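Local coordinates for protein immunomodulatory active chitinase (Trichuris suis, PDB 6G9C) that probably binds and hydrolyses chitin as a secreted family 18 glycoside hydrolase, and has immunomodulatory properties in inflammatory lung disease, at residues 32-46 and 358-372. Numbering follows the deposited sequence.
Sequences KYVRGCYFTNWAQYR and KQENYGGAFVWTLDY. With EDO (1,2-ethanediol), chain C.
A non-proline cis peptide between W368 and T369 ends strand 364-368 beside Y38, whose ring carbon CG lies 3.4 Å from CE3 of the W368 indole, the six-membered rings inclined at 56°. W368 CG lies opposite the backbone N (chi1 176°), which brings the benzo edge, CE3 and CZ3, against the Y38 ring; T40 CG2 sits over one indole face. As in related family 18 chitinases, this tryptophan probably floors the cleft; its NE1 gives an ethanediol a nearly straight hydrogen bond. CE1 of Y38 meets F366 CD1 at 3.6 Å, completing an aromatic cluster, and Y38 OH is hydrogen-bonded to N216 and to D149 of the DxxDxDxE signature. Beyond the cis bond, buried D371 is gripped from above its carboxylate plane: T40 OG1 donates to OD2 (2.8 Å), and R46 NH1 makes a salt bridge with OD1 (2.7 Å). Water 1 and water 2 also donate to these oxygens. C37, disulfide-bonded to C62, packs SG on V367 CG2 and CB on L370 CG. Backbone hydrogen bonds run from V34 N-G363 O to L370 N-Y38 O, past both ends of strand 364-368; parallel strands 34-40 and 364-368 close the TIM barrel between strands 64-72 and 268-281, with helix 392-398 against R35, C37 and A365.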
loop_
_atom_site.group_PDB
_atom_site.type_symbol
_atom_site.label_atom_id
_atom_site.label_comp_id
_atom_site.label_asym_id
_atom_site.label_seq_id
_atom_site.Cartn_x
_atom_site.Cartn_y
_atom_site.Cartn_z
ATOM N N LYS A 32 -8.670 11.040 19.002
ATOM C CA LYS A 32 -9.144 12.268 19.633
ATOM C C LYS A 32 -8.296 13.498 19.268
ATOM O O LYS A 32 -8.820 14.613 19.208
ATOM C CB LYS A 32 -9.185 12.104 21.153
ATOM C CG LYS A 32 -10.129 13.074 21.840
ATOM C CD LYS A 32 -9.652 13.431 23.234
ATOM C CE LYS A 32 -10.659 14.328 23.934
ATOM N NZ LYS A 32 -11.158 15.409 23.035
ATOM N N TYR A 33 -6.996 13.313 19.034
ATOM C CA TYR A 33 -6.135 14.406 18.589
ATOM C C TYR A 33 -5.470 14.043 17.267
ATOM O O TYR A 33 -4.974 12.922 17.099
ATOM C CB TYR A 33 -5.071 14.750 19.644
ATOM C CG TYR A 33 -5.654 15.374 20.897
ATOM C CD1 TYR A 33 -6.098 16.687 20.898
ATOM C CD2 TYR A 33 -5.788 14.636 22.069
ATOM C CE1 TYR A 33 -6.644 17.260 22.036
ATOM C CE2 TYR A 33 -6.332 15.203 23.213
ATOM C CZ TYR A 33 -6.760 16.509 23.190
ATOM O OH TYR A 33 -7.303 17.074 24.322
ATOM N N VAL A 34 -5.483 14.993 16.325
ATOM C CA VAL A 34 -4.695 14.875 15.102
ATOM C C VAL A 34 -3.211 14.956 15.448
ATOM O O VAL A 34 -2.795 15.801 16.249
ATOM C CB VAL A 34 -5.083 15.998 14.119
ATOM C CG1 VAL A 34 -4.057 16.126 13.000
ATOM C CG2 VAL A 34 -6.486 15.775 13.555
ATOM N N ARG A 35 -2.401 14.090 14.835
ATOM C CA ARG A 35 -0.942 14.184 14.914
ATOM C C ARG A 35 -0.389 14.166 13.498
ATOM O O ARG A 35 -0.434 13.132 12.829
ATOM C CB ARG A 35 -0.343 13.051 15.755
ATOM C CG ARG A 35 -0.889 13.038 17.170
ATOM C CD ARG A 35 -0.291 11.903 17.996
ATOM N NE ARG A 35 -0.892 10.614 17.671
ATOM C CZ ARG A 35 -0.259 9.639 17.029
ATOM N NH1 ARG A 35 0.995 9.807 16.640
ATOM N NH2 ARG A 35 -0.878 8.495 16.772
ATOM N N GLY A 36 0.125 15.309 13.035
ATOM C CA GLY A 36 0.654 15.391 11.682
ATOM C C GLY A 36 2.140 15.688 11.596
ATOM O O GLY A 36 2.712 16.263 12.525
ATOM N N CYS A 37 2.775 15.315 10.484
ATOM C CA CYS A 37 4.201 15.532 10.279
ATOM C C CYS A 37 4.458 15.863 8.825
ATOM O O CYS A 37 3.991 15.137 7.947
ATOM C CB CYS A 37 5.026 14.280 10.626
ATOM S SG CYS A 37 4.800 13.674 12.297
ATOM N N TYR A 38 5.266 16.887 8.569
ATOM C CA TYR A 38 5.683 17.188 7.203
ATOM C C TYR A 38 6.990 16.475 6.855
ATOM O O TYR A 38 7.995 16.597 7.568
ATOM C CB TYR A 38 5.851 18.685 6.993
ATOM C CG TYR A 38 4.536 19.394 6.732
ATOM C CD1 TYR A 38 3.692 19.725 7.784
ATOM C CD2 TYR A 38 4.121 19.684 5.436
ATOM C CE1 TYR A 38 2.463 20.361 7.545
ATOM C CE2 TYR A 38 2.902 20.331 5.191
ATOM C CZ TYR A 38 2.077 20.650 6.258
ATOM O OH TYR A 38 0.852 21.279 6.066
ATOM N N PHE A 39 6.950 15.715 5.763
ATOM C CA PHE A 39 8.123 15.222 5.055
ATOM C C PHE A 39 8.505 16.239 3.982
ATOM O O PHE A 39 7.622 16.841 3.358
ATOM C CB PHE A 39 7.788 13.862 4.424
ATOM C CG PHE A 39 8.885 13.288 3.568
ATOM C CD1 PHE A 39 8.983 13.613 2.222
ATOM C CD2 PHE A 39 9.805 12.407 4.115
ATOM C CE1 PHE A 39 9.989 13.081 1.439
ATOM C CE2 PHE A 39 10.819 11.872 3.337
ATOM C CZ PHE A 39 10.914 12.208 2.010
ATOM N N THR A 40 9.812 16.435 3.756
ATOM C CA THR A 40 10.276 17.374 2.735
ATOM C C THR A 40 11.178 16.667 1.728
ATOM O O THR A 40 12.122 15.965 2.115
ATOM C CB THR A 40 11.012 18.593 3.332
ATOM O OG1 THR A 40 12.257 18.181 3.920
ATOM C CG2 THR A 40 10.149 19.298 4.384
ATOM N N ASN A 41 10.913 16.885 0.434
ATOM C CA ASN A 41 11.628 16.134 -0.594
ATOM C C ASN A 41 12.987 16.752 -0.962
ATOM O O ASN A 41 13.626 16.288 -1.921
ATOM C CB ASN A 41 10.739 15.942 -1.848
ATOM C CG ASN A 41 10.286 17.244 -2.476
ATOM O OD1 ASN A 41 10.692 18.321 -2.060
ATOM N ND2 ASN A 41 9.433 17.147 -3.510
ATOM N N TRP A 42 13.474 17.748 -0.209
ATOM C CA TRP A 42 14.847 18.211 -0.367
ATOM C C TRP A 42 15.757 17.799 0.791
ATOM O O TRP A 42 16.970 18.042 0.723
ATOM C CB TRP A 42 14.892 19.738 -0.543
ATOM C CG TRP A 42 14.325 20.518 0.610
ATOM C CD1 TRP A 42 15.022 21.050 1.666
ATOM C CD2 TRP A 42 12.949 20.893 0.805
ATOM N NE1 TRP A 42 14.155 21.714 2.516
ATOM C CE2 TRP A 42 12.880 21.623 2.014
ATOM C CE3 TRP A 42 11.768 20.666 0.085
ATOM C CZ2 TRP A 42 11.669 22.135 2.515
ATOM C CZ3 TRP A 42 10.566 21.178 0.578
ATOM C CH2 TRP A 42 10.527 21.902 1.778
ATOM N N ALA A 43 15.215 17.174 1.844
ATOM C CA ALA A 43 16.057 16.709 2.949
ATOM C C ALA A 43 16.979 15.570 2.531
ATOM O O ALA A 43 17.984 15.312 3.217
ATOM C CB ALA A 43 15.176 16.289 4.129
ATOM N N GLN A 44 16.678 14.910 1.408
ATOM C CA GLN A 44 17.552 13.902 0.834
ATOM C C GLN A 44 18.888 14.468 0.397
ATOM O O GLN A 44 19.797 13.689 0.098
ATOM C CB GLN A 44 16.897 13.253 -0.386
ATOM C CG GLN A 44 16.512 14.285 -1.458
ATOM C CD GLN A 44 16.125 13.668 -2.788
ATOM O OE1 GLN A 44 16.790 12.758 -3.285
ATOM N NE2 GLN A 44 15.060 14.184 -3.388
ATOM N N TYR A 45 19.026 15.788 0.312
ATOM C CA TYR A 45 20.276 16.371 -0.149
ATOM C C TYR A 45 21.196 16.791 0.990
ATOM O O TYR A 45 22.328 17.209 0.727
ATOM C CB TYR A 45 19.990 17.569 -1.067
ATOM C CG TYR A 45 19.170 17.187 -2.288
ATOM C CD1 TYR A 45 19.633 16.235 -3.187
ATOM C CD2 TYR A 45 17.925 17.765 -2.529
ATOM C CE1 TYR A 45 18.886 15.867 -4.303
ATOM C CE2 TYR A 45 17.167 17.407 -3.652
ATOM C CZ TYR A 45 17.660 16.463 -4.529
ATOM O OH TYR A 45 16.927 16.107 -5.629
ATOM N N ARG A 46 20.752 16.683 2.238
ATOM C CA ARG A 46 21.624 17.025 3.352
ATOM C C ARG A 46 22.724 15.978 3.517
ATOM O O ARG A 46 22.514 14.796 3.230
ATOM C CB ARG A 46 20.828 17.132 4.640
ATOM C CG ARG A 46 19.594 17.953 4.469
ATOM C CD ARG A 46 19.350 18.851 5.641
ATOM N NE ARG A 46 18.367 19.853 5.260
ATOM C CZ ARG A 46 17.096 19.846 5.643
ATOM N NH1 ARG A 46 16.639 18.903 6.450
ATOM N NH2 ARG A 46 16.288 20.807 5.223
ATOM N N LYS A 358 -3.740 20.060 24.765
ATOM C CA LYS A 358 -4.718 19.218 25.442
ATOM C C LYS A 358 -5.563 20.031 26.416
ATOM O O LYS A 358 -6.778 19.818 26.524
ATOM C CB LYS A 358 -4.002 18.073 26.162
ATOM C CG LYS A 358 -4.854 16.841 26.379
ATOM C CD LYS A 358 -4.191 15.857 27.318
ATOM C CE LYS A 358 -2.854 15.402 26.778
ATOM N NZ LYS A 358 -2.334 14.233 27.542
ATOM N N GLN A 359 -4.941 20.977 27.122
ATOM C CA GLN A 359 -5.670 21.760 28.115
ATOM C C GLN A 359 -6.767 22.590 27.465
ATOM O O GLN A 359 -7.877 22.691 27.999
ATOM C CB GLN A 359 -4.701 22.661 28.880
ATOM C CG GLN A 359 -5.353 23.593 29.895
ATOM C CD GLN A 359 -4.397 24.668 30.393
ATOM O OE1 GLN A 359 -3.876 24.584 31.505
ATOM N NE2 GLN A 359 -4.163 25.684 29.567
ATOM N N GLU A 360 -6.476 23.188 26.314
ATOM C CA GLU A 360 -7.406 24.060 25.615
ATOM C C GLU A 360 -8.300 23.309 24.643
ATOM O O GLU A 360 -9.208 23.918 24.067
ATOM C CB GLU A 360 -6.637 25.150 24.855
ATOM C CG GLU A 360 -5.800 26.057 25.748
ATOM C CD GLU A 360 -6.630 26.739 26.823
ATOM O OE1 GLU A 360 -7.630 27.404 26.475
ATOM O OE2 GLU A 360 -6.285 26.599 28.015
ATOM N N ASN A 361 -8.055 22.012 24.445
ATOM C CA ASN A 361 -8.855 21.170 23.559
ATOM C C ASN A 361 -8.845 21.688 22.123
ATOM O O ASN A 361 -9.880 21.775 21.461
ATOM C CB ASN A 361 -10.288 21.029 24.077
ATOM C CG ASN A 361 -10.349 20.962 25.587
ATOM O OD1 ASN A 361 -9.996 19.947 26.192
ATOM N ND2 ASN A 361 -10.783 22.055 26.210
ATOM N N TYR A 362 -7.655 22.026 21.628
ATOM C CA TYR A 362 -7.528 22.244 20.197
ATOM C C TYR A 362 -7.488 20.889 19.491
ATOM O O TYR A 362 -7.579 19.832 20.119
ATOM C CB TYR A 362 -6.311 23.120 19.895
ATOM C CG TYR A 362 -6.613 24.582 20.131
ATOM C CD1 TYR A 362 -7.393 25.296 19.229
ATOM C CD2 TYR A 362 -6.149 25.241 21.265
ATOM C CE1 TYR A 362 -7.697 26.629 19.442
ATOM C CE2 TYR A 362 -6.446 26.584 21.487
ATOM C CZ TYR A 362 -7.222 27.268 20.566
ATOM O OH TYR A 362 -7.530 28.597 20.764
ATOM N N GLY A 363 -7.380 20.912 18.160
ATOM C CA GLY A 363 -7.623 19.701 17.391
ATOM C C GLY A 363 -6.467 18.728 17.381
ATOM O O GLY A 363 -6.668 17.521 17.186
ATOM N N GLY A 364 -5.260 19.223 17.572
ATOM C CA GLY A 364 -4.081 18.375 17.625
ATOM C C GLY A 364 -2.842 19.198 17.324
ATOM O O GLY A 364 -2.823 20.416 17.534
ATOM N N ALA A 365 -1.830 18.514 16.800
ATOM C CA ALA A 365 -0.555 19.150 16.505
ATOM C C ALA A 365 -0.009 18.607 15.200
ATOM O O ALA A 365 -0.343 17.496 14.771
ATOM C CB ALA A 365 0.472 18.909 17.631
ATOM N N PHE A 366 0.849 19.407 14.576
ATOM C CA PHE A 366 1.659 18.938 13.468
ATOM C C PHE A 366 3.058 19.516 13.620
ATOM O O PHE A 366 3.247 20.559 14.259
ATOM C CB PHE A 366 1.040 19.307 12.111
ATOM C CG PHE A 366 1.205 20.762 11.728
ATOM C CD1 PHE A 366 2.325 21.186 11.020
ATOM C CD2 PHE A 366 0.226 21.698 12.054
ATOM C CE1 PHE A 366 2.477 22.509 10.645
ATOM C CE2 PHE A 366 0.375 23.019 11.698
ATOM C CZ PHE A 366 1.499 23.434 10.991
ATOM N N VAL A 367 4.046 18.820 13.056
ATOM C CA VAL A 367 5.435 19.260 13.141
ATOM C C VAL A 367 5.955 19.611 11.752
ATOM O O VAL A 367 5.720 18.895 10.770
ATOM C CB VAL A 367 6.357 18.215 13.818
ATOM C CG1 VAL A 367 5.891 17.952 15.228
ATOM C CG2 VAL A 367 6.374 16.919 13.029
ATOM N N TRP A 368 6.670 20.718 11.680
ATOM C CA TRP A 368 7.482 21.076 10.517
ATOM C C TRP A 368 8.922 21.096 11.035
ATOM O O TRP A 368 9.301 22.054 11.708
ATOM C CB TRP A 368 7.048 22.441 9.939
ATOM C CG TRP A 368 7.917 22.889 8.808
ATOM C CD1 TRP A 368 9.095 23.563 8.901
ATOM C CD2 TRP A 368 7.685 22.674 7.407
ATOM N NE1 TRP A 368 9.620 23.782 7.648
ATOM C CE2 TRP A 368 8.774 23.245 6.714
ATOM C CE3 TRP A 368 6.668 22.056 6.678
ATOM C CZ2 TRP A 368 8.880 23.206 5.327
ATOM C CZ3 TRP A 368 6.768 22.015 5.302
ATOM C CH2 TRP A 368 7.868 22.584 4.637
ATOM N N THR A 369 9.744 20.071 10.773
ATOM C CA THR A 369 9.553 18.934 9.873
ATOM C C THR A 369 10.037 17.656 10.553
ATOM O O THR A 369 10.650 17.700 11.620
ATOM C CB THR A 369 10.399 19.043 8.590
ATOM O OG1 THR A 369 11.782 18.983 8.963
ATOM C CG2 THR A 369 10.159 20.334 7.824
ATOM N N LEU A 370 9.822 16.515 9.893
ATOM C CA LEU A 370 10.416 15.277 10.390
ATOM C C LEU A 370 11.935 15.337 10.371
ATOM O O LEU A 370 12.593 14.743 11.234
ATOM C CB LEU A 370 9.950 14.094 9.539
ATOM C CG LEU A 370 8.523 13.588 9.696
ATOM C CD1 LEU A 370 8.120 12.826 8.432
ATOM C CD2 LEU A 370 8.393 12.702 10.946
ATOM N N ASP A 371 12.515 16.023 9.388
ATOM C CA ASP A 371 13.946 15.927 9.143
ATOM C C ASP A 371 14.761 16.927 9.953
ATOM O O ASP A 371 15.988 16.926 9.839
ATOM C CB ASP A 371 14.245 16.108 7.654
ATOM C CG ASP A 371 13.531 17.318 7.064
ATOM O OD1 ASP A 371 14.057 18.446 7.206
ATOM O OD2 ASP A 371 12.444 17.130 6.474
ATOM N N TYR A 372 14.119 17.761 10.771
ATOM C CA TYR A 372 14.873 18.657 11.645
ATOM C C TYR A 372 15.050 18.114 13.056
ATOM O O TYR A 372 15.888 18.630 13.806
ATOM C CB TYR A 372 14.188 20.015 11.734
ATOM C CG TYR A 372 14.163 20.827 10.467
ATOM C CD1 TYR A 372 15.192 20.763 9.529
ATOM C CD2 TYR A 372 13.097 21.684 10.218
ATOM C CE1 TYR A 372 15.148 21.558 8.363
ATOM C CE2 TYR A 372 13.042 22.454 9.081
ATOM C CZ TYR A 372 14.066 22.399 8.163
ATOM O OH TYR A 372 13.965 23.199 7.040
HETATM C C1 EDO C . 12.211 26.187 7.960
HETATM O O1 EDO C . 12.057 25.094 7.053
HETATM C C2 EDO C . 13.618 26.713 7.729
HETATM O O2 EDO C . 13.765 27.245 6.406
HETATM O O HOH W 1 11.349 14.839 5.844
HETATM O O HOH W 2 13.550 20.373 5.404
HETATM O O HOH W 3 15.017 23.618 4.589
HETATM O O HOH W 4 18.053 16.890 8.076
#